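PDB 4Z9N: amino acid ABC transporter, periplasmic amino acid-binding protein from Brucella ovis, which binds glutathione and probably delivers it, or amino acids, to the membrane permease of an ABC transporter. Local coordinates for residues D[106-111]-D[311-316]; D[42-47]-D[293-298]. All blocks are in the same frame, centred on the assembly; numbering follows the deposited sequence.

Contact 1 (D[106-111]-D[311-316]); sequences INYYDG and GLNAQW
Strand residues 108-110 run past the turn closed by Ala314 N to Gly311 O, with Tyr108 and Asn313 closest at 6.3 Å between their CA atoms. The strand belongs to 101-117, probably one of those that link the two lobes, as in other family 3 periplasmic binding proteins, and the chain turns a corner at Asn107. No backbone-to-backbone bond joins the segments; instead the carboxamide of Asn313 stands in for a neighbouring strand. Tyr109 N donates to Asn313 OD1 at 2.8 Å, the donor lying in the plane of the side-chain carbonyl on a lone pair of OD1. Asn313 ND2 returns a more tilted bond of 3.1 Å to Tyr109 O, so one amide pairs with both the N-H and the C=O of Tyr109. Gln322 NE2 also donates to OD1. With chi1 at -171°, Tyr108 brings the face of its ring against the amide, the two side chains crossing at about a right angle: ND2 sits over the ring centre, 3.2 Å above the plane. On the other aromatic, Asn313 OD1 lies at the ring edge, 3.4 Å from Tyr109 CD1. Leu312 packs its CB and CD1 against Tyr109 CB, while the Tyr109 ring meets Tyr323 of the second subunit edge-to-face. A water completes the arrangement, accepting from Asn313 ND2 at 2.8 Å and lying 2.7 Å from Tyr108 OH.

Contact 2 (D[42-47]-D[293-298]); sequences SGFDVD and GEIFER
Asp47 OD1 accepts from two groups, Arg298 NH1 at 3.0 Å, in a salt bridge, and Asn299 ND2. The contact is a helix-to-helix packing in which the first turn of helix 44-57, within the family 3 binding-protein range, is met by helix 292-299 from nearer the C-terminus. Gly43 is the N-cap residue of the first helix. The arginine approaches OD1 from above the carboxylate plane, 61° out of it, whereas OD1 lies in the guanidinium plane; the two flat groups are turned 74° against each other. A bend at chi3 folds the arginine back along its own helix, bringing the guanidinium face over Glu294 O, and NH2 bonds Val289 O. Several partners thus fix the rotation of the group, although Arg298 itself is exposed.

Beneath the ion pair the packing is apolar. Ile295 CG2 wedges between the aspartate and the phenylalanine of the facing helix, 3.7 Å from both Asp47 CB and Phe44 CD1. Phe44 holds CG anti to its own backbone nitrogen (chi1 -178°), which sends the ring across to helix 292-299. There the ring edge meets the main chain, Phe44 CE1 lying 3.8 Å from Phe296 CA. The neighbouring aromatic is approached obliquely, with the same Phe44 CE1 4.0 Å from CD2 of the Phe296 ring.

How the contacts relate
Contacts 1 and 2 lie with their centres about 13 Å apart and touch directly, their segments alternating along the chain. The bridge is partly polar: Asn107 ND2 of segment 106-111 lies 3.0 Å from Asp45 OD1 of segment 42-47, a probable hydrogen bond. Further packing places Asn107 O 3.4 Å from Phe44 CZ, and Phe296 CE2 3.6 Å from Tyr108 CE2 and 3.9 Å from Asn313 CB, so helix 292-299 touches both segments of contact 1. The side chains of Tyr108 and Phe44 lie about 9 Å and 12 Å from bound glutathione. Together the contacts join the C-terminal part of the chain to the binding-protein core.

Contact 1 (D[106-111]-D[311-316])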
ATOM      1  N   ILE D 106       4.731  -0.453   4.011  1.00 11.64           N
ATOM      2  CA  ILE D 106       5.958   0.023   3.398  1.00 10.90           C
ATOM      3  C   ILE D 106       6.347   1.299   4.137  1.00 11.38           C
ATOM      4  O   ILE D 106       5.669   2.306   4.014  1.00 11.75           O
ATOM      5  CB  ILE D 106       5.778   0.279   1.889  1.00 12.32           C
ATOM      6  CG1 ILE D 106       5.585  -1.041   1.125  1.00 10.07           C
ATOM      7  CG2 ILE D 106       6.969   1.057   1.321  1.00 13.34           C
ATOM      8  CD1 ILE D 106       4.894  -0.841  -0.228  1.00 11.99           C
ATOM      9  N   ASN D 107       7.414   1.254   4.925  1.00 12.84           N
ATOM     10  CA  ASN D 107       7.735   2.444   5.699  1.00 13.12           C
ATOM     11  C   ASN D 107       8.710   3.365   4.964  1.00 13.98           C
ATOM     12  O   ASN D 107       8.935   4.486   5.390  1.00 13.47           O
ATOM     13  CB  ASN D 107       8.253   2.065   7.105  1.00 12.97           C
ATOM     14  CG  ASN D 107       9.602   1.361   7.108  1.00 16.42           C
ATOM     15  OD1 ASN D 107      10.042   0.754   6.128  1.00 14.05           O
ATOM     16  ND2 ASN D 107      10.253   1.404   8.264  1.00 13.66           N
ATOM     17  N   TYR D 108       9.254   2.917   3.837  1.00 12.33           N
ATOM     18  CA  TYR D 108      10.134   3.787   3.073  1.00 14.11           C
ATOM     19  C   TYR D 108      10.222   3.272   1.642  1.00 13.42           C
ATOM     20  O   TYR D 108      10.679   2.155   1.430  1.00 13.12           O
ATOM     21  CB  TYR D 108      11.534   3.850   3.714  1.00 13.58           C
ATOM     22  CG  TYR D 108      12.417   4.902   3.087  1.00 14.41           C
ATOM     23  CD1 TYR D 108      13.134   4.634   1.929  1.00 13.38           C
ATOM     24  CD2 TYR D 108      12.500   6.175   3.632  1.00 19.03           C
ATOM     25  CE1 TYR D 108      13.915   5.597   1.335  1.00 15.14           C
ATOM     26  CE2 TYR D 108      13.277   7.147   3.048  1.00 16.27           C
ATOM     27  CZ  TYR D 108      13.977   6.851   1.897  1.00 19.15           C
ATOM     28  OH  TYR D 108      14.743   7.819   1.303  1.00 17.71           O
ATOM     29  N   TYR D 109       9.757   4.073   0.677  1.00 11.24           N
ATOM     30  CA  TYR D 109       9.921   3.738  -0.742  1.00 13.34           C
ATOM     31  C   TYR D 109      11.299   4.177  -1.195  1.00 12.44           C
ATOM     32  O   TYR D 109      11.610   5.350  -1.125  1.00 13.95           O
ATOM     33  CB  TYR D 109       8.867   4.420  -1.612  1.00 12.50           C
ATOM     34  CG  TYR D 109       7.446   3.982  -1.327  1.00 12.96           C
ATOM     35  CD1 TYR D 109       6.709   4.596  -0.328  1.00 13.07           C
ATOM     36  CD2 TYR D 109       6.852   2.955  -2.047  1.00 13.44           C
ATOM     37  CE1 TYR D 109       5.407   4.208  -0.055  1.00 14.32           C
ATOM     38  CE2 TYR D 109       5.553   2.555  -1.783  1.00 10.26           C
ATOM     39  CZ  TYR D 109       4.841   3.185  -0.781  1.00 14.99           C
ATOM     40  OH  TYR D 109       3.545   2.803  -0.519  1.00 17.32           O
ATOM     41  N   ASP D 110      12.119   3.236  -1.668  1.00 11.54           N
ATOM     42  CA  ASP D 110      13.461   3.573  -2.145  1.00 13.69           C
ATOM     43  C   ASP D 110      13.676   2.986  -3.549  1.00 13.11           C
ATOM     44  O   ASP D 110      12.761   2.412  -4.147  1.00 11.15           O
ATOM     45  CB  ASP D 110      14.519   3.042  -1.174  1.00 14.63           C
ATOM     46  CG  ASP D 110      15.755   3.918  -1.112  1.00 17.52           C
ATOM     47  OD1 ASP D 110      15.885   4.824  -1.962  1.00 14.98           O
ATOM     48  OD2 ASP D 110      16.585   3.700  -0.197  1.00 16.74           O
ATOM     49  N   GLY D 111      14.874   3.173  -4.085  1.00 12.34           N
ATOM     50  CA  GLY D 111      15.249   2.608  -5.371  1.00 15.26           C
ATOM     51  C   GLY D 111      16.753   2.415  -5.365  1.00 15.94           C
ATOM     52  O   GLY D 111      17.454   3.088  -4.602  1.00 16.36           O
ATOM     53  N   GLY D 311      10.470  13.403  -0.651  1.00 15.88           N
ATOM     54  CA  GLY D 311      10.274  12.800  -1.959  1.00 18.00           C
ATOM     55  C   GLY D 311       9.089  11.858  -2.015  1.00 17.83           C
ATOM     56  O   GLY D 311       7.963  12.246  -1.717  1.00 15.35           O
ATOM     57  N   LEU D 312       9.350  10.603  -2.367  1.00 13.13           N
ATOM     58  CA  LEU D 312       8.278   9.611  -2.450  1.00 12.34           C
ATOM     59  C   LEU D 312       7.656   9.359  -1.096  1.00 11.99           C
ATOM     60  O   LEU D 312       6.539   8.859  -1.011  1.00 13.15           O
ATOM     61  CB  LEU D 312       8.802   8.285  -3.007  1.00 13.91           C
ATOM     62  CG  LEU D 312       9.322   8.303  -4.434  1.00 15.33           C
ATOM     63  CD1 LEU D 312       9.870   6.901  -4.781  1.00 17.42           C
ATOM     64  CD2 LEU D 312       8.207   8.720  -5.373  1.00 18.63           C
ATOM     65  N   ASN D 313       8.395   9.669  -0.033  1.00 13.28           N
ATOM     66  CA  ASN D 313       7.908   9.370   1.304  1.00 14.52           C
ATOM     67  C   ASN D 313       7.260  10.571   1.960  1.00 12.64           C
ATOM     68  O   ASN D 313       6.964  10.548   3.154  1.00 13.75           O
ATOM     69  CB  ASN D 313       9.043   8.810   2.145  1.00 16.72           C
ATOM     70  CG  ASN D 313       9.535   7.503   1.581  1.00 14.05           C
ATOM     71  OD1 ASN D 313       8.798   6.516   1.585  1.00 14.12           O
ATOM     72  ND2 ASN D 313      10.727   7.510   0.990  1.00 13.78           N
ATOM     73  N   ALA D 314       7.001  11.608   1.169  1.00 13.68           N
ATOM     74  CA  ALA D 314       6.118  12.665   1.627  1.00 13.99           C
ATOM     75  C   ALA D 314       4.711  12.091   1.754  1.00 12.98           C
ATOM     76  O   ALA D 314       4.385  11.066   1.157  1.00 12.28           O
ATOM     77  CB  ALA D 314       6.123  13.873   0.666  1.00 15.83           C
ATOM     78  N   GLN D 315       3.893  12.749   2.558  1.00 13.73           N
ATOM     79  CA  GLN D 315       2.473  12.436   2.638  1.00 13.02           C
ATOM     80  C   GLN D 315       1.823  12.462   1.259  1.00 15.46           C
ATOM     81  O   GLN D 315       2.213  13.237   0.380  1.00 13.78           O
ATOM     82  CB  GLN D 315       1.780  13.439   3.559  1.00 13.76           C
ATOM     83  CG  GLN D 315       2.005  13.207   5.061  1.00 17.88           C
ATOM     84  CD  GLN D 315       1.218  12.037   5.620  1.00 17.51           C
ATOM     85  OE1 GLN D 315       0.152  11.691   5.107  1.00 18.85           O
ATOM     86  NE2 GLN D 315       1.716  11.451   6.704  1.00 17.30           N
ATOM     87  N   TRP D 316       0.797  11.633   1.104  1.00 15.64           N
ATOM     88  CA  TRP D 316       0.038  11.516  -0.138  1.00 16.82           C
ATOM     89  C   TRP D 316      -0.540  12.856  -0.599  1.00 16.88           C
ATOM     90  O   TRP D 316      -0.624  13.124  -1.802  1.00 19.58           O
ATOM     91  CB  TRP D 316      -1.088  10.480   0.060  1.00 11.76           C
ATOM     92  CG  TRP D 316      -2.122  10.948   1.055  1.00 12.07           C
ATOM     93  CD1 TRP D 316      -2.047  10.904   2.425  1.00 12.83           C
ATOM     94  CD2 TRP D 316      -3.377  11.548   0.736  1.00 12.56           C
ATOM     95  NE1 TRP D 316      -3.202  11.445   2.975  1.00 14.80           N
ATOM     96  CE2 TRP D 316      -4.029  11.845   1.957  1.00 15.15           C
ATOM     97  CE3 TRP D 316      -4.023  11.861  -0.471  1.00 17.22           C
ATOM     98  CZ2 TRP D 316      -5.301  12.440   2.006  1.00 16.12           C
ATOM     99  CZ3 TRP D 316      -5.286  12.452  -0.422  1.00 18.26           C
ATOM    100  CH2 TRP D 316      -5.906  12.745   0.811  1.00 17.62           C
TER
HETATM  101  O   HOH W   1      12.659   9.533   0.851  1.00 19.53           O

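Contact 2 (D[42-47]-D[293-298])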
ATOM      1  N   SER D  42      19.674   3.235  17.583  1.00 25.72           N
ATOM      2  CA  SER D  42      18.908   4.348  17.043  1.00 25.04           C
ATOM      3  C   SER D  42      18.825   4.222  15.525  1.00 23.60           C
ATOM      4  O   SER D  42      19.593   3.471  14.910  1.00 23.39           O
ATOM      5  CB  SER D  42      19.529   5.693  17.430  1.00 27.38           C
ATOM      6  OG  SER D  42      20.789   5.867  16.808  1.00 29.56           O
ATOM      7  N   GLY D  43      17.899   4.966  14.935  1.00 22.73           N
ATOM      8  CA  GLY D  43      17.675   4.931  13.498  1.00 21.42           C
ATOM      9  C   GLY D  43      16.198   4.927  13.104  1.00 20.94           C
ATOM     10  O   GLY D  43      15.310   4.779  13.950  1.00 20.33           O
ATOM     11  N   PHE D  44      15.947   5.093  11.808  1.00 19.23           N
ATOM     12  CA  PHE D  44      14.593   5.161  11.246  1.00 21.65           C
ATOM     13  C   PHE D  44      13.841   3.840  11.451  1.00 22.65           C
ATOM     14  O   PHE D  44      12.714   3.832  11.958  1.00 19.70           O
ATOM     15  CB  PHE D  44      14.674   5.515   9.751  1.00 20.03           C
ATOM     16  CG  PHE D  44      13.335   5.663   9.061  1.00 16.55           C
ATOM     17  CD1 PHE D  44      12.680   6.887   9.035  1.00 25.33           C
ATOM     18  CD2 PHE D  44      12.758   4.582   8.396  1.00 15.70           C
ATOM     19  CE1 PHE D  44      11.453   7.031   8.383  1.00 25.52           C
ATOM     20  CE2 PHE D  44      11.527   4.725   7.729  1.00 16.39           C
ATOM     21  CZ  PHE D  44      10.883   5.954   7.729  1.00 15.27           C
ATOM     22  N   ASP D  45      14.467   2.726  11.065  1.00 17.41           N
ATOM     23  CA  ASP D  45      13.845   1.421  11.283  1.00 17.49           C
ATOM     24  C   ASP D  45      13.814   1.087  12.776  1.00 20.57           C
ATOM     25  O   ASP D  45      12.863   0.482  13.251  1.00 17.87           O
ATOM     26  CB  ASP D  45      14.573   0.317  10.509  1.00 16.86           C
ATOM     27  CG  ASP D  45      14.193   0.285   9.037  1.00 17.05           C
ATOM     28  OD1 ASP D  45      13.135   0.854   8.694  1.00 18.27           O
ATOM     29  OD2 ASP D  45      14.953  -0.319   8.231  1.00 18.07           O
ATOM     30  N   VAL D  46      14.853   1.474  13.515  1.00 18.95           N
ATOM     31  CA  VAL D  46      14.833   1.281  14.965  1.00 19.95           C
ATOM     32  C   VAL D  46      13.612   1.956  15.598  1.00 22.41           C
ATOM     33  O   VAL D  46      12.921   1.358  16.434  1.00 20.24           O
ATOM     34  CB  VAL D  46      16.133   1.788  15.610  1.00 21.21           C
ATOM     35  CG1 VAL D  46      15.946   2.003  17.116  1.00 22.38           C
ATOM     36  CG2 VAL D  46      17.268   0.782  15.338  1.00 21.49           C
ATOM     37  N   ASP D  47      13.332   3.197  15.202  1.00 20.43           N
ATOM     38  CA  ASP D  47      12.197   3.904  15.794  1.00 23.54           C
ATOM     39  C   ASP D  47      10.872   3.212  15.444  1.00 23.80           C
ATOM     40  O   ASP D  47       9.918   3.247  16.226  1.00 19.53           O
ATOM     41  CB  ASP D  47      12.140   5.377  15.349  1.00 20.21           C
ATOM     42  CG  ASP D  47      13.103   6.270  16.124  1.00 24.96           C
ATOM     43  OD1 ASP D  47      13.343   7.407  15.663  1.00 25.81           O
ATOM     44  OD2 ASP D  47      13.643   5.832  17.169  1.00 25.97           O
ATOM     45  N   GLY D 293       6.604  11.793  10.301  1.00 15.95           N
ATOM     46  CA  GLY D 293       7.482  12.861   9.853  1.00 16.69           C
ATOM     47  C   GLY D 293       8.583  13.126  10.853  1.00 17.83           C
ATOM     48  O   GLY D 293       9.720  13.447  10.489  1.00 22.00           O
ATOM     49  N   GLU D 294       8.239  13.005  12.133  1.00 18.41           N
ATOM     50  CA  GLU D 294       9.222  13.201  13.179  1.00 20.95           C
ATOM     51  C   GLU D 294      10.285  12.103  13.159  1.00 22.45           C
ATOM     52  O   GLU D 294      11.466  12.388  13.372  1.00 21.73           O
ATOM     53  CB  GLU D 294       8.544  13.272  14.540  1.00 20.45           C
ATOM     54  CG  GLU D 294       7.581  14.450  14.681  1.00 24.46           C
ATOM     55  CD  GLU D 294       7.094  14.595  16.096  1.00 26.11           C
ATOM     56  OE1 GLU D 294       7.750  15.330  16.884  1.00 29.37           O
ATOM     57  OE2 GLU D 294       6.066  13.971  16.431  1.00 22.12           O
ATOM     58  N   ILE D 295       9.870  10.865  12.883  1.00 20.87           N
ATOM     59  CA  ILE D 295      10.804   9.752  12.764  1.00 20.54           C
ATOM     60  C   ILE D 295      11.707   9.978  11.563  1.00 20.84           C
ATOM     61  O   ILE D 295      12.920   9.769  11.639  1.00 20.22           O
ATOM     62  CB  ILE D 295      10.059   8.402  12.647  1.00 16.97           C
ATOM     63  CG1 ILE D 295       9.297   8.098  13.940  1.00 22.93           C
ATOM     64  CG2 ILE D 295      11.024   7.267  12.322  1.00 16.77           C
ATOM     65  CD1 ILE D 295       8.351   6.905  13.804  1.00 23.45           C
ATOM     66  N   PHE D 296      11.111  10.420  10.460  1.00 16.99           N
ATOM     67  CA  PHE D 296      11.859  10.689   9.233  1.00 18.49           C
ATOM     68  C   PHE D 296      12.908  11.769   9.476  1.00 18.09           C
ATOM     69  O   PHE D 296      14.091  11.580   9.204  1.00 18.47           O
ATOM     70  CB  PHE D 296      10.907  11.113   8.095  1.00 16.27           C
ATOM     71  CG  PHE D 296      11.545  11.120   6.734  1.00 17.68           C
ATOM     72  CD1 PHE D 296      12.398  12.145   6.357  1.00 19.49           C
ATOM     73  CD2 PHE D 296      11.286  10.101   5.825  1.00 19.68           C
ATOM     74  CE1 PHE D 296      12.994  12.149   5.108  1.00 20.10           C
ATOM     75  CE2 PHE D 296      11.873  10.104   4.574  1.00 14.54           C
ATOM     76  CZ  PHE D 296      12.731  11.123   4.216  1.00 15.38           C
ATOM     77  N   GLU D 297      12.477  12.907  10.009  1.00 18.93           N
ATOM     78  CA  GLU D 297      13.376  14.044  10.124  1.00 22.52           C
ATOM     79  C   GLU D 297      14.560  13.832  11.070  1.00 22.90           C
ATOM     80  O   GLU D 297      15.680  14.250  10.761  1.00 24.52           O
ATOM     81  CB  GLU D 297      12.580  15.274  10.556  1.00 25.58           C
ATOM     82  CG  GLU D 297      11.770  15.853   9.403  1.00 33.39           C
ATOM     83  CD  GLU D 297      12.657  16.220   8.219  1.00 33.71           C
ATOM     84  OE1 GLU D 297      13.705  16.854   8.453  1.00 38.09           O
ATOM     85  OE2 GLU D 297      12.326  15.874   7.067  1.00 25.14           O
ATOM     86  N   ARG D 298      14.331  13.198  12.217  1.00 22.17           N
ATOM     87  CA  ARG D 298      15.393  13.075  13.213  1.00 25.73           C
ATOM     88  C   ARG D 298      16.447  12.058  12.781  1.00 24.51           C
ATOM     89  O   ARG D 298      17.591  12.111  13.235  1.00 25.16           O
ATOM     90  CB  ARG D 298      14.814  12.682  14.581  1.00 30.20           C
ATOM     91  CG  ARG D 298      14.545  11.186  14.755  1.00 31.05           C
ATOM     92  CD  ARG D 298      14.217  10.836  16.199  1.00 31.94           C
ATOM     93  NE  ARG D 298      13.018  11.536  16.645  1.00 34.95           N
ATOM     94  CZ  ARG D 298      11.823  10.970  16.780  1.00 32.56           C
ATOM     95  NH1 ARG D 298      11.659   9.674  16.547  1.00 23.66           N
ATOM     96  NH2 ARG D 298      10.793  11.699  17.186  1.00 34.63           N
TER